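Long-range contacts in phenylurea hydrolase B (Mycobacterium brisbanense, PDB 4WHB), which probably hydrolyses non-peptide carbon-nitrogen bonds of phenylurea compounds such as diuron, as a zinc-binding member of the amidohydrolase superfamily: residues 417-422 / 436-441; 30-35 / 408-413; 308-313 / 358-363; 141-146 / 206-211; 56-61 / 423-428. One frame throughout, in Å; residues are numbered along the deposited sequence.

Contact 1 of 5, residues 417-422 / 436-441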
# COMPACT_ATOMS: atom_id res chain seq x y z
N ASP C 417 50.79 -6.93 2.71
CA ASP C 417 49.64 -6.88 1.87
C ASP C 417 50.00 -5.82 0.86
O ASP C 417 50.28 -4.67 1.23
CB ASP C 417 48.37 -6.44 2.65
CG ASP C 417 48.07 -7.31 3.85
OD1 ASP C 417 48.17 -8.57 3.72
OD2 ASP C 417 47.71 -6.75 4.93
N PHE C 418 50.03 -6.17 -0.41
CA PHE C 418 50.32 -5.16 -1.38
C PHE C 418 49.72 -5.43 -2.74
O PHE C 418 49.30 -6.55 -3.04
CB PHE C 418 51.84 -4.92 -1.49
CG PHE C 418 52.62 -6.04 -2.09
CD1 PHE C 418 52.68 -6.21 -3.45
CD2 PHE C 418 53.34 -6.88 -1.28
CE1 PHE C 418 53.43 -7.23 -3.99
CE2 PHE C 418 54.11 -7.91 -1.82
CZ PHE C 418 54.14 -8.09 -3.19
N VAL C 419 49.68 -4.37 -3.54
CA VAL C 419 49.12 -4.43 -4.85
C VAL C 419 50.16 -3.84 -5.81
O VAL C 419 50.81 -2.80 -5.48
CB VAL C 419 47.86 -3.60 -4.91
CG1 VAL C 419 47.19 -3.79 -6.26
CG2 VAL C 419 46.91 -3.97 -3.77
N LEU C 420 50.36 -4.49 -6.96
CA LEU C 420 51.25 -3.96 -7.96
C LEU C 420 50.46 -3.33 -9.10
O LEU C 420 49.54 -3.96 -9.64
CB LEU C 420 52.14 -5.07 -8.52
CG LEU C 420 53.43 -5.44 -7.77
CD1 LEU C 420 53.26 -6.87 -7.30
CD2 LEU C 420 54.64 -5.34 -8.72
N LEU C 421 50.78 -2.10 -9.48
CA LEU C 421 50.01 -1.45 -10.56
C LEU C 421 50.75 -1.48 -11.90
O LEU C 421 51.89 -1.88 -11.98
CB LEU C 421 49.69 0.01 -10.19
CG LEU C 421 48.92 0.21 -8.91
CD1 LEU C 421 48.75 1.67 -8.66
CD2 LEU C 421 47.57 -0.49 -9.00
N ASP C 422 50.07 -1.04 -12.95
CA ASP C 422 50.67 -1.00 -14.31
C ASP C 422 51.16 0.39 -14.72
O ASP C 422 51.91 0.51 -15.66
CB ASP C 422 49.60 -1.43 -15.36
CG ASP C 422 50.16 -2.16 -16.49
OD1 ASP C 422 51.38 -2.11 -16.67
OD2 ASP C 422 49.38 -2.82 -17.20
N THR C 436 48.79 -5.90 -11.78
CA THR C 436 49.41 -7.13 -12.25
C THR C 436 49.44 -8.21 -11.19
O THR C 436 49.40 -9.40 -11.52
CB THR C 436 50.83 -6.89 -12.78
OG1 THR C 436 51.62 -6.22 -11.77
CG2 THR C 436 50.71 -6.05 -14.08
N GLU C 437 49.49 -7.82 -9.93
CA GLU C 437 49.41 -8.79 -8.83
C GLU C 437 48.89 -8.19 -7.55
O GLU C 437 49.12 -7.00 -7.27
CB GLU C 437 50.80 -9.43 -8.57
CG GLU C 437 50.88 -10.89 -8.98
CD GLU C 437 52.29 -11.29 -9.40
OE1 GLU C 437 53.07 -10.39 -9.79
OE2 GLU C 437 52.61 -12.52 -9.36
N VAL C 438 48.19 -9.02 -6.77
CA VAL C 438 47.83 -8.66 -5.42
C VAL C 438 48.41 -9.66 -4.42
O VAL C 438 48.05 -10.82 -4.45
CB VAL C 438 46.33 -8.58 -5.25
CG1 VAL C 438 45.97 -8.21 -3.80
CG2 VAL C 438 45.73 -7.53 -6.16
N PHE C 439 49.31 -9.21 -3.55
CA PHE C 439 49.86 -10.08 -2.52
C PHE C 439 49.22 -9.79 -1.17
O PHE C 439 48.94 -8.62 -0.83
CB PHE C 439 51.37 -9.91 -2.42
CG PHE C 439 52.16 -10.90 -3.26
CD1 PHE C 439 52.10 -10.87 -4.64
CD2 PHE C 439 52.94 -11.87 -2.64
CE1 PHE C 439 52.80 -11.76 -5.41
CE2 PHE C 439 53.64 -12.77 -3.40
CZ PHE C 439 53.57 -12.72 -4.79
N GLN C 440 48.94 -10.84 -0.40
CA GLN C 440 48.29 -10.69 0.90
C GLN C 440 48.94 -11.59 1.92
O GLN C 440 49.22 -12.75 1.63
CB GLN C 440 46.80 -11.01 0.80
CG GLN C 440 45.94 -10.36 1.88
CD GLN C 440 44.65 -11.12 2.10
OE1 GLN C 440 43.55 -10.65 1.76
NE2 GLN C 440 44.77 -12.32 2.67
N ALA C 441 49.18 -11.07 3.13
CA ALA C 441 49.85 -11.82 4.19
C ALA C 441 51.13 -12.46 3.65
O ALA C 441 51.49 -13.57 4.00
CB ALA C 441 48.92 -12.89 4.76

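Contact 2 of 5, residues 30-35 / 408-413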
# COMPACT_ATOMS: atom_id res chain seq x y z
N ASP C 30 54.99 -13.78 6.45
CA ASP C 30 54.00 -12.84 5.94
C ASP C 30 54.88 -11.61 5.83
O ASP C 30 55.81 -11.57 5.01
CB ASP C 30 52.85 -12.61 6.92
CG ASP C 30 52.74 -13.69 7.97
OD1 ASP C 30 52.11 -14.72 7.62
OD2 ASP C 30 53.24 -13.53 9.13
N ARG C 31 54.63 -10.63 6.67
CA ARG C 31 55.69 -9.80 7.17
C ARG C 31 56.65 -9.31 6.08
O ARG C 31 57.43 -10.05 5.52
CB ARG C 31 56.42 -10.55 8.31
CG ARG C 31 55.88 -10.35 9.72
CD ARG C 31 54.50 -9.79 9.73
NE ARG C 31 53.91 -9.58 11.05
CZ ARG C 31 52.98 -8.67 11.26
NH1 ARG C 31 52.62 -7.88 10.28
NH2 ARG C 31 52.48 -8.53 12.48
N PHE C 32 56.54 -8.03 5.81
CA PHE C 32 57.52 -7.31 5.04
C PHE C 32 58.81 -7.43 5.78
O PHE C 32 58.78 -7.40 7.00
CB PHE C 32 57.20 -5.82 4.94
CG PHE C 32 56.23 -5.50 3.87
CD1 PHE C 32 56.41 -5.99 2.58
CD2 PHE C 32 55.12 -4.75 4.14
CE1 PHE C 32 55.50 -5.70 1.59
CE2 PHE C 32 54.22 -4.46 3.15
CZ PHE C 32 54.41 -4.92 1.88
N ALA C 33 59.93 -7.57 5.06
CA ALA C 33 61.15 -7.76 5.74
C ALA C 33 62.02 -6.48 5.72
O ALA C 33 62.19 -5.78 6.72
CB ALA C 33 61.87 -8.97 5.16
N THR C 34 62.63 -6.25 4.57
CA THR C 34 63.58 -5.19 4.39
C THR C 34 63.09 -4.28 3.26
O THR C 34 62.61 -4.75 2.22
CB THR C 34 64.96 -5.72 4.06
OG1 THR C 34 65.20 -6.96 4.74
CG2 THR C 34 66.00 -4.70 4.43
N VAL C 35 63.15 -2.96 3.46
CA VAL C 35 62.75 -2.02 2.44
C VAL C 35 63.92 -1.11 2.14
O VAL C 35 64.32 -0.30 2.97
CB VAL C 35 61.60 -1.14 2.92
CG1 VAL C 35 61.09 -0.26 1.79
CG2 VAL C 35 60.47 -2.00 3.44
N GLY C 408 48.26 -0.96 6.59
CA GLY C 408 49.18 -1.78 5.78
C GLY C 408 49.39 -1.46 4.31
O GLY C 408 48.46 -1.21 3.57
N SER C 409 50.64 -1.43 3.92
CA SER C 409 51.71 -1.19 4.89
C SER C 409 52.45 0.14 4.53
O SER C 409 52.10 1.18 5.16
CB SER C 409 52.55 -2.44 5.10
OG SER C 409 51.74 -3.60 5.10
N VAL C 410 53.44 0.21 3.62
CA VAL C 410 54.43 -0.81 3.32
C VAL C 410 55.68 -0.45 4.14
O VAL C 410 56.33 0.59 3.88
CB VAL C 410 54.80 -0.85 1.82
CG1 VAL C 410 56.17 -1.48 1.61
CG2 VAL C 410 53.77 -1.63 1.04
N GLU C 411 55.98 -1.27 5.14
CA GLU C 411 57.08 -1.03 6.06
C GLU C 411 57.54 -2.36 6.69
O GLU C 411 56.77 -3.33 6.71
CB GLU C 411 56.63 -0.11 7.22
CG GLU C 411 55.99 1.21 6.86
CD GLU C 411 55.57 1.97 8.07
OE1 GLU C 411 56.46 2.38 8.86
OE2 GLU C 411 54.33 2.16 8.21
N THR C 412 58.77 -2.39 7.20
CA THR C 412 59.29 -3.55 7.88
C THR C 412 58.49 -4.04 9.07
O THR C 412 58.00 -3.27 9.82
CB THR C 412 60.76 -3.34 8.29
OG1 THR C 412 61.25 -4.51 8.92
CG2 THR C 412 60.88 -2.17 9.23
N GLY C 413 58.38 -5.35 9.23
CA GLY C 413 57.68 -5.96 10.37
C GLY C 413 56.17 -5.75 10.37
O GLY C 413 55.52 -5.81 11.39

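Contact 3 of 5, residues 308-313 / 358-363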
# COMPACT_ATOMS: atom_id res chain seq x y z
N GLN C 308 25.97 13.41 -12.68
CA GLN C 308 25.37 14.12 -13.78
C GLN C 308 24.40 13.19 -14.44
O GLN C 308 23.34 13.59 -14.82
CB GLN C 308 26.42 14.56 -14.80
CG GLN C 308 25.90 14.94 -16.16
CD GLN C 308 24.85 16.05 -16.12
OE1 GLN C 308 23.93 16.04 -15.35
NE2 GLN C 308 24.97 16.99 -17.01
N GLY C 309 24.80 11.94 -14.61
CA GLY C 309 23.90 10.88 -15.08
C GLY C 309 22.75 10.61 -14.13
O GLY C 309 21.59 10.61 -14.52
N LEU C 310 23.07 10.38 -12.87
CA LEU C 310 22.07 9.96 -11.89
C LEU C 310 20.84 10.88 -11.73
O LEU C 310 19.74 10.39 -11.56
CB LEU C 310 22.74 9.75 -10.52
CG LEU C 310 22.90 8.28 -10.16
CD1 LEU C 310 23.77 7.52 -11.14
CD2 LEU C 310 23.46 8.22 -8.76
N GLU C 311 21.04 12.20 -11.78
CA GLU C 311 19.88 13.12 -11.76
C GLU C 311 19.25 13.17 -13.16
O GLU C 311 18.08 13.43 -13.32
CB GLU C 311 20.26 14.51 -11.32
CG GLU C 311 21.67 14.70 -10.76
CD GLU C 311 21.98 16.17 -10.45
OE1 GLU C 311 22.20 16.94 -11.42
OE2 GLU C 311 22.00 16.55 -9.25
N ASP C 312 20.05 12.91 -14.19
CA ASP C 312 19.54 12.79 -15.54
C ASP C 312 18.56 11.62 -15.60
O ASP C 312 17.59 11.68 -16.35
CB ASP C 312 20.67 12.56 -16.54
CG ASP C 312 21.32 13.86 -17.00
OD1 ASP C 312 21.24 14.87 -16.26
OD2 ASP C 312 21.92 13.85 -18.12
N VAL C 313 18.80 10.56 -14.81
CA VAL C 313 17.84 9.44 -14.74
C VAL C 313 16.92 9.47 -13.52
O VAL C 313 16.08 8.59 -13.38
CB VAL C 313 18.57 8.06 -14.80
CG1 VAL C 313 18.96 7.70 -16.25
CG2 VAL C 313 19.77 8.02 -13.85
N PRO C 358 21.75 1.88 -17.66
CA PRO C 358 23.14 1.70 -17.97
C PRO C 358 24.02 2.86 -17.47
O PRO C 358 25.12 2.65 -16.97
CB PRO C 358 23.15 1.65 -19.51
CG PRO C 358 21.79 1.16 -19.87
CD PRO C 358 20.90 1.76 -18.87
N VAL C 359 23.50 4.06 -17.62
CA VAL C 359 24.09 5.25 -17.04
C VAL C 359 24.33 5.05 -15.54
O VAL C 359 25.37 5.42 -15.01
CB VAL C 359 23.12 6.45 -17.16
CG1 VAL C 359 23.69 7.69 -16.52
CG2 VAL C 359 22.70 6.71 -18.63
N GLU C 360 23.35 4.44 -14.86
CA GLU C 360 23.36 4.29 -13.41
C GLU C 360 24.27 3.21 -12.91
O GLU C 360 24.95 3.41 -11.91
CB GLU C 360 21.93 4.01 -12.93
CG GLU C 360 21.77 3.84 -11.44
CD GLU C 360 20.32 4.07 -11.02
OE1 GLU C 360 19.43 4.21 -11.85
OE2 GLU C 360 20.04 4.11 -9.84
N ARG C 361 24.27 2.05 -13.57
CA ARG C 361 25.10 0.93 -13.11
C ARG C 361 26.43 0.90 -13.85
O ARG C 361 27.24 0.01 -13.61
CB ARG C 361 24.41 -0.42 -13.25
CG ARG C 361 24.40 -0.92 -14.67
CD ARG C 361 23.87 -2.35 -14.84
NE ARG C 361 23.62 -2.58 -16.26
CZ ARG C 361 22.53 -2.17 -16.91
NH1 ARG C 361 21.54 -1.55 -16.25
NH2 ARG C 361 22.42 -2.38 -18.23
N GLU C 362 26.65 1.87 -14.75
CA GLU C 362 28.00 2.06 -15.26
C GLU C 362 28.79 2.73 -14.15
O GLU C 362 28.39 3.79 -13.66
CB GLU C 362 27.99 2.91 -16.51
CG GLU C 362 29.37 3.18 -17.11
CD GLU C 362 29.87 4.59 -16.84
OE1 GLU C 362 31.12 4.77 -17.01
OE2 GLU C 362 29.03 5.48 -16.47
N ASP C 363 29.88 2.09 -13.74
CA ASP C 363 30.79 2.66 -12.74
C ASP C 363 30.11 3.02 -11.41
O ASP C 363 30.36 4.06 -10.83
CB ASP C 363 31.46 3.92 -13.33
CG ASP C 363 32.73 4.30 -12.63
OD1 ASP C 363 32.88 3.99 -11.43
OD2 ASP C 363 33.55 4.92 -13.31

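Contact 4 of 5, residues 141-146 / 206-211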
# COMPACT_ATOMS: atom_id res chain seq x y z
N GLY C 141 29.50 -6.31 12.98
CA GLY C 141 28.32 -6.87 13.60
C GLY C 141 27.12 -6.13 13.07
O GLY C 141 27.22 -5.48 12.01
N THR C 142 26.00 -6.20 13.77
CA THR C 142 24.89 -5.31 13.40
C THR C 142 25.23 -3.93 13.87
O THR C 142 26.15 -3.77 14.62
CB THR C 142 23.56 -5.69 14.07
OG1 THR C 142 22.54 -4.76 13.69
CG2 THR C 142 23.73 -5.74 15.59
N ILE C 143 24.50 -2.93 13.46
CA ILE C 143 24.68 -1.61 14.01
C ILE C 143 23.66 -1.51 15.12
O ILE C 143 22.46 -1.72 14.88
CB ILE C 143 24.35 -0.54 12.99
CG1 ILE C 143 25.26 -0.66 11.77
CG2 ILE C 143 24.46 0.82 13.62
CD1 ILE C 143 24.72 0.04 10.55
N VAL C 144 24.09 -1.16 16.31
CA VAL C 144 23.20 -1.16 17.46
C VAL C 144 22.06 -0.16 17.32
O VAL C 144 22.25 0.98 16.88
CB VAL C 144 24.00 -0.79 18.75
CG1 VAL C 144 23.11 -0.69 19.96
CG2 VAL C 144 25.11 -1.79 19.02
N GLY C 145 20.88 -0.56 17.76
CA GLY C 145 19.69 0.29 17.63
C GLY C 145 19.01 0.27 16.30
O GLY C 145 18.25 1.17 16.01
N MET C 146 19.27 -0.74 15.49
CA MET C 146 18.62 -0.84 14.18
C MET C 146 17.96 -2.21 13.97
O MET C 146 18.49 -3.25 14.41
CB MET C 146 19.66 -0.57 13.07
CG MET C 146 19.24 0.51 12.08
SD MET C 146 20.63 1.07 11.11
CE MET C 146 21.31 -0.56 10.55
N LYS C 206 29.33 -0.17 16.10
CA LYS C 206 28.64 0.91 15.45
C LYS C 206 27.43 1.15 16.29
O LYS C 206 26.63 0.28 16.44
CB LYS C 206 28.23 0.50 14.03
CG LYS C 206 28.76 1.33 12.87
CD LYS C 206 27.67 1.87 11.97
CE LYS C 206 28.16 2.63 10.77
NZ LYS C 206 27.40 2.40 9.53
N ILE C 207 27.32 2.34 16.84
CA ILE C 207 26.18 2.74 17.67
C ILE C 207 25.29 3.59 16.80
O ILE C 207 25.72 4.63 16.35
CB ILE C 207 26.61 3.55 18.93
CG1 ILE C 207 27.51 2.69 19.80
CG2 ILE C 207 25.40 3.98 19.74
CD1 ILE C 207 28.10 3.45 20.97
N ALA C 208 24.04 3.17 16.58
CA ALA C 208 23.25 3.92 15.66
C ALA C 208 22.66 5.04 16.45
O ALA C 208 21.73 4.81 17.21
CB ALA C 208 22.18 3.07 14.98
N VAL C 209 23.19 6.24 16.24
CA VAL C 209 22.77 7.40 16.97
C VAL C 209 21.50 7.96 16.34
O VAL C 209 20.67 8.51 17.06
CB VAL C 209 23.89 8.47 16.97
CG1 VAL C 209 23.51 9.66 17.86
CG2 VAL C 209 25.20 7.86 17.43
N SER C 210 21.33 7.79 15.03
CA SER C 210 20.18 8.35 14.34
C SER C 210 19.47 7.33 13.47
O SER C 210 19.98 6.25 13.15
CB SER C 210 20.62 9.52 13.48
OG SER C 210 22.00 9.79 13.62
N ASP C 211 18.26 7.72 13.06
CA ASP C 211 17.30 6.80 12.42
C ASP C 211 17.81 6.23 11.11
O ASP C 211 18.49 6.91 10.35
CB ASP C 211 15.94 7.49 12.24
CG ASP C 211 15.93 8.50 11.07
OD1 ASP C 211 17.01 9.02 10.67
OD2 ASP C 211 14.82 8.78 10.53

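Contact 5 of 5, residues 56-61 / 423-428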
# COMPACT_ATOMS: atom_id res chain seq x y z
N TRP C 56 54.27 -0.55 -9.98
CA TRP C 56 54.23 0.22 -8.77
C TRP C 56 53.80 -0.67 -7.67
O TRP C 56 53.09 -1.66 -7.88
CB TRP C 56 53.20 1.35 -8.88
CG TRP C 56 53.79 2.60 -9.38
CD1 TRP C 56 54.11 3.71 -8.65
CD2 TRP C 56 54.16 2.87 -10.73
NE1 TRP C 56 54.69 4.64 -9.47
CE2 TRP C 56 54.71 4.16 -10.75
CE3 TRP C 56 54.07 2.15 -11.92
CZ2 TRP C 56 55.21 4.72 -11.90
CZ3 TRP C 56 54.55 2.74 -13.08
CH2 TRP C 56 55.09 4.02 -13.06
N MET C 57 54.21 -0.32 -6.46
CA MET C 57 53.60 -0.92 -5.28
C MET C 57 52.92 0.18 -4.50
O MET C 57 53.53 1.20 -4.14
CB MET C 57 54.62 -1.62 -4.39
CG MET C 57 54.68 -3.13 -4.59
SD MET C 57 55.72 -3.90 -3.36
CE MET C 57 55.05 -3.22 -1.87
N VAL C 58 51.63 -0.02 -4.26
CA VAL C 58 50.90 0.81 -3.30
C VAL C 58 50.55 -0.14 -2.17
O VAL C 58 50.50 -1.38 -2.39
CB VAL C 58 49.65 1.44 -3.90
CG1 VAL C 58 50.04 2.44 -4.98
CG2 VAL C 58 48.75 0.38 -4.50
N PRO C 59 50.35 0.40 -0.97
CA PRO C 59 49.92 -0.49 0.10
C PRO C 59 48.59 -1.14 -0.30
O PRO C 59 47.78 -0.49 -0.94
CB PRO C 59 49.78 0.43 1.32
CG PRO C 59 49.90 1.81 0.77
CD PRO C 59 50.66 1.74 -0.50
N GLY C 60 48.41 -2.42 0.05
CA GLY C 60 47.16 -3.12 -0.20
C GLY C 60 45.99 -2.28 0.27
O GLY C 60 46.00 -1.73 1.37
N TYR C 61 44.99 -2.13 -0.58
CA TYR C 61 43.88 -1.21 -0.30
C TYR C 61 43.11 -1.68 0.93
O TYR C 61 42.95 -2.87 1.18
CB TYR C 61 42.96 -1.02 -1.50
CG TYR C 61 43.74 -0.74 -2.78
CD1 TYR C 61 44.58 0.35 -2.91
CD2 TYR C 61 43.64 -1.61 -3.87
CE1 TYR C 61 45.27 0.58 -4.08
CE2 TYR C 61 44.34 -1.39 -5.05
CZ TYR C 61 45.15 -0.30 -5.15
OH TYR C 61 45.83 -0.10 -6.34
N GLN C 423 50.72 1.43 -14.02
CA GLN C 423 50.86 2.78 -14.50
C GLN C 423 50.87 3.81 -13.34
O GLN C 423 50.45 3.50 -12.23
CB GLN C 423 49.74 3.06 -15.51
CG GLN C 423 50.14 2.74 -16.94
CD GLN C 423 49.00 2.23 -17.79
OE1 GLN C 423 49.06 1.08 -18.23
NE2 GLN C 423 47.96 3.06 -18.00
N ASP C 424 51.32 5.03 -13.63
CA ASP C 424 51.48 6.08 -12.64
C ASP C 424 50.18 6.34 -11.92
O ASP C 424 49.19 6.69 -12.55
CB ASP C 424 51.93 7.39 -13.33
CG ASP C 424 53.24 7.94 -12.79
OD1 ASP C 424 54.22 7.22 -12.88
OD2 ASP C 424 53.36 9.08 -12.33
N PRO C 425 50.16 6.18 -10.58
CA PRO C 425 49.00 6.60 -9.83
C PRO C 425 48.78 8.11 -9.83
O PRO C 425 47.71 8.55 -9.43
CB PRO C 425 49.31 6.13 -8.41
CG PRO C 425 50.14 4.95 -8.61
CD PRO C 425 51.02 5.32 -9.76
N VAL C 426 49.76 8.90 -10.26
CA VAL C 426 49.70 10.37 -10.10
C VAL C 426 49.42 11.15 -11.39
O VAL C 426 49.96 10.86 -12.47
CB VAL C 426 50.94 10.91 -9.43
CG1 VAL C 426 50.59 12.22 -8.77
CG2 VAL C 426 51.46 9.94 -8.39
N ASP C 427 48.57 12.16 -11.20
CA ASP C 427 47.84 12.95 -12.22
C ASP C 427 46.68 12.14 -12.74
O ASP C 427 45.63 12.71 -13.12
CB ASP C 427 48.69 13.48 -13.39
CG ASP C 427 47.86 14.28 -14.39
OD1 ASP C 427 46.79 14.83 -14.03
OD2 ASP C 427 48.26 14.35 -15.56
N ASP C 428 46.84 10.82 -12.73
CA ASP C 428 45.69 9.96 -12.95
C ASP C 428 45.60 9.01 -11.80
O ASP C 428 46.42 8.13 -11.67
CB ASP C 428 45.82 9.25 -14.29
CG ASP C 428 44.55 9.17 -15.05
OD1 ASP C 428 43.61 9.93 -14.76
OD2 ASP C 428 44.49 8.34 -15.99

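Contact 1 of 5, residues 417-422 / 436-441
Phe418 and Phe439 meet across two antiparallel strands, and the main touch is methylene on ring: Phe439 CB lies over one face of the Phe418 ring, toward its rim, 3.4 Å from Phe418 CZ. The ring planes are almost parallel, 2° apart, but slid so far that they barely overlap, so this is a CH-pi contact more than a stack. Phe418 reaches its partner because its CG lies between the backbone N and the carbonyl carbon (chi1 69°), which leans the ring across the strand gap. Leu420 CD1 touches the edge of that ring in its plane and also packs on Glu437 CB, at 3.8 Å. On the other face of the sheet, Val419 CG1 meets Val438 CG2 at 4.0 Å.

The pairing is that of a two-stranded antiparallel ladder inside the mixed sheet that also contains strand 56-63. Phe418 and Phe439 form a hydrogen-bonded pair, with Phe418 N to Phe439 O at 2.7 Å and the return bond equally short; Val419 and Val438 form the non-hydrogen-bonded pair beside it. At the end of the ladder, Asp417 OD1 accepts Ala441 N at 2.8 Å in a nearly straight bond of 172°. The other oxygen of that carboxylate, OD2, forms a salt bridge with Arg136, and strand 56-63 pairs with the other edge of strand 418-421 through backbone bonds with Trp56, Val58 and Gly60.

Contact 2 of 5, residues 30-35 / 408-413
The Phe32 ring is gripped on a face and at an edge by the loop 408-413. Val410 CG1 stands over one face, 4.0 Å from the ring centroid and 19° off the normal, while its other methyl, CG2, comes to 3.5 Å from Phe32 CZ; the two side chains cross at about a right angle. Ser409 CB abuts the rim in the ring plane, 3.3 Å from Phe32 CE2. The second flat group, the Arg31 guanidinium, carries the carbonyl oxygen of Gly413 over the centre of one face, with Arg31 NH1 3.7 Å from Gly413 O. The oxygen approaches the face and not the N-H edge, and the in-plane N-H groups are left to point to other partners; the NH2 of Arg31 is bonded to Gln406. The arginine chain bends at chi2 and then runs extended.

Two hydrogen bonds join the segments, one between backbones and one from a side-chain hydroxyl. Gly413 N gives to Phe32 O at 3.1 Å, and Thr412 OG1 gives to Ala33 O at 2.7 Å. The hydroxyl reaches that oxygen with OG1 trans to the threonine's own backbone N. Ser409 OG, still beside the ring edge, is hydrogen-bonded to Leu415 O.

Strand 32-36 is an outermost strand of the four-stranded sheet, and the loop lies along it, with Leu11 touching both Val35 and Val410. The chemistry is therefore divided: polar bonds set the position of the exposed loop end at Thr412 and Gly413, whereas the buried end at Ser409 and Val410 is held by the apolar and CH-pi packing around Phe32.

Contact 3 of 5, residues 308-313 / 358-363
Gly309 and Val359 bring two helices together, their CA atoms 6.0 Å apart, and the next pair, Leu310 and Glu360, keeps the same spacing. At the first pair the contact is a methyl on bare backbone: Val359 CG1 rests 3.5 Å from Gly309 CA, on a helix surface where the glycine has no side chain to hold the neighbour off. The rotation of the valine aims that branch, since CG1 is trans to the backbone N (chi1 178°).

Leu310, the next residue, widens the contact. Its CD1 approaches Glu360 CA at 4.0 Å and also touches the glutamate's CG, the two side chains crossing at about a right angle. Glu360 thus offers its aliphatic base to the leucine, while its extended chain takes the carboxylate past the interface, to where Val313 CG2 lies 4.3 Å from Glu360 OE1. Val313 is placed by the last turn of its helix, where its N bonds to Gly309 O at 2.8 Å. Its other methyl, CG1, makes a loose contact with Val359 CB at 4.4 Å.

Helix 304-312 follows barrel strand 296-299, and the short helix 358-361 comes after the neighbouring strand 339-341, so the contact joins two successive connections of the parallel barrel. At the start of the short helix, Glu360 N has a weak hydrogen bond to Ser357 OG.

The pairing between these segments consists of van der Waals contacts and not of directional bonds. It is small and rather loose, with the valine methyl on the glycine backbone as its nearest point, and the glutamate takes part mainly through its carbons, OE1 lying only loosely beside Val313.

Contact 4 of 5, residues 141-146 / 206-211
Val144 and Lys206 supply the backbone bond of this contact: Val144 N gives to Lys206 O at 2.9 Å, with an angle of 158° at the hydrogen. It bridges Val144 with Ile207, as the continuation of one strand would pair with the next. A second bond, from Ala208 N to Val144 O, completes the bridge but is less certain, because that oxygen is modelled too close to a neighbour.

The packing contacts centre on Ile143. Its CG1 branch runs alongside the lysine, 3.5 Å from Lys206 CD, and the methyl at its end, CD1, comes to 3.7 Å from Lys206 NZ, whose polar partner is Thr113 OG1 in a weak hydrogen bond. The other branch, CG2, turns the opposite way along the strand and rests 3.5 Å from Ala208 CB. One isoleucine thus spans two residues of strand 205-208 that point to the same side.

The loop is shaped by a type II turn over residues 143 to 146, with Gly145 at its third position and a weak bond from Met146 N to Ile143 O; from outside it, His114 ND1 is bonded to Ile143 N.

Strands 136-139 and 205-208 are the third and fourth of the barrel, and the loop after the former closes the gap between them. The Lys206 side chain lies about 5 Å from those of His273 and Asp344, zinc-binding residues of this protein, although no zinc is bound to this chain in the model. The arrangement is consistent with a lysine, bent at chi2 and chi4, whose nitrogen end lies near the metal site while its methylenes pack on Ile143.

Contact 5 of 5, residues 56-61 / 423-428
The side-chain torsions of Trp56 (chi1 -92° and chi2 -103°) swing CG to the side of the backbone N and turn the indole broadside to the loop, so that one face lies against the chain from Gln423 to Pro425. Three consecutive residues of the loop run along that face. Pro425 CD stands over the five-membered ring, 3.7 Å from its centroid and only 11° off the normal, a well-directed CH-pi contact. Asp424 CA lies over the six-membered ring at 4.2 Å from its centroid, also close to the normal. Beyond it, the carbonyl carbon of Gln423 is 3.8 Å from Trp56 CZ3, which places a peptide group over the outer part of the indole.

The aspartate carboxylate is turned almost at right angles to the indole plane; its modelled closeness to the ring is doubtful. Pro425 has a second, looser neighbour in Val58, whose CG1 reaches Pro425 CG at 4.4 Å. As Trp56 and Val58 stand two apart on an extended strand, they project to the same side, and the proline ring touches both.

Strand 56-63 is paired with strand 418-421, and the loop 423-428 follows directly from the latter, folding back over the end of its neighbour. Trp56 is held in that sheet by backbone bonding to Leu421, while its side chain also touches Leu421 and Thr10.

What joins the two segments is thus chiefly C-H groups and a peptide laid on an electron-rich indole face, with Val58 against Pro425. Such a contact is dispersive and probably weakly electrostatic, and no polar bond joins the two segments.

In the fold
From the N terminus, contact 2 opens at 30-35 and contact 5 at 56-61, on the first barrel strand. Contact 4 then closes a loop of about 60 residues, helices included, between the third and fourth barrel strands, and contact 3, later and in series with it, joins two barrel connections; both are nested inside the long loops of contacts 2 and 5. Contact 2 closes at 408-413, contact 1 opens at 417-422, and contact 5 closes at 423-428 before contact 1 ends at 436-441, so contact 5 crosses both. Contacts 1, 2 and 5 touch one another, tying N-terminal strands to the C-terminal strand pair and its neighbouring loops; contacts 3 and 4 lie apart from these and from each other.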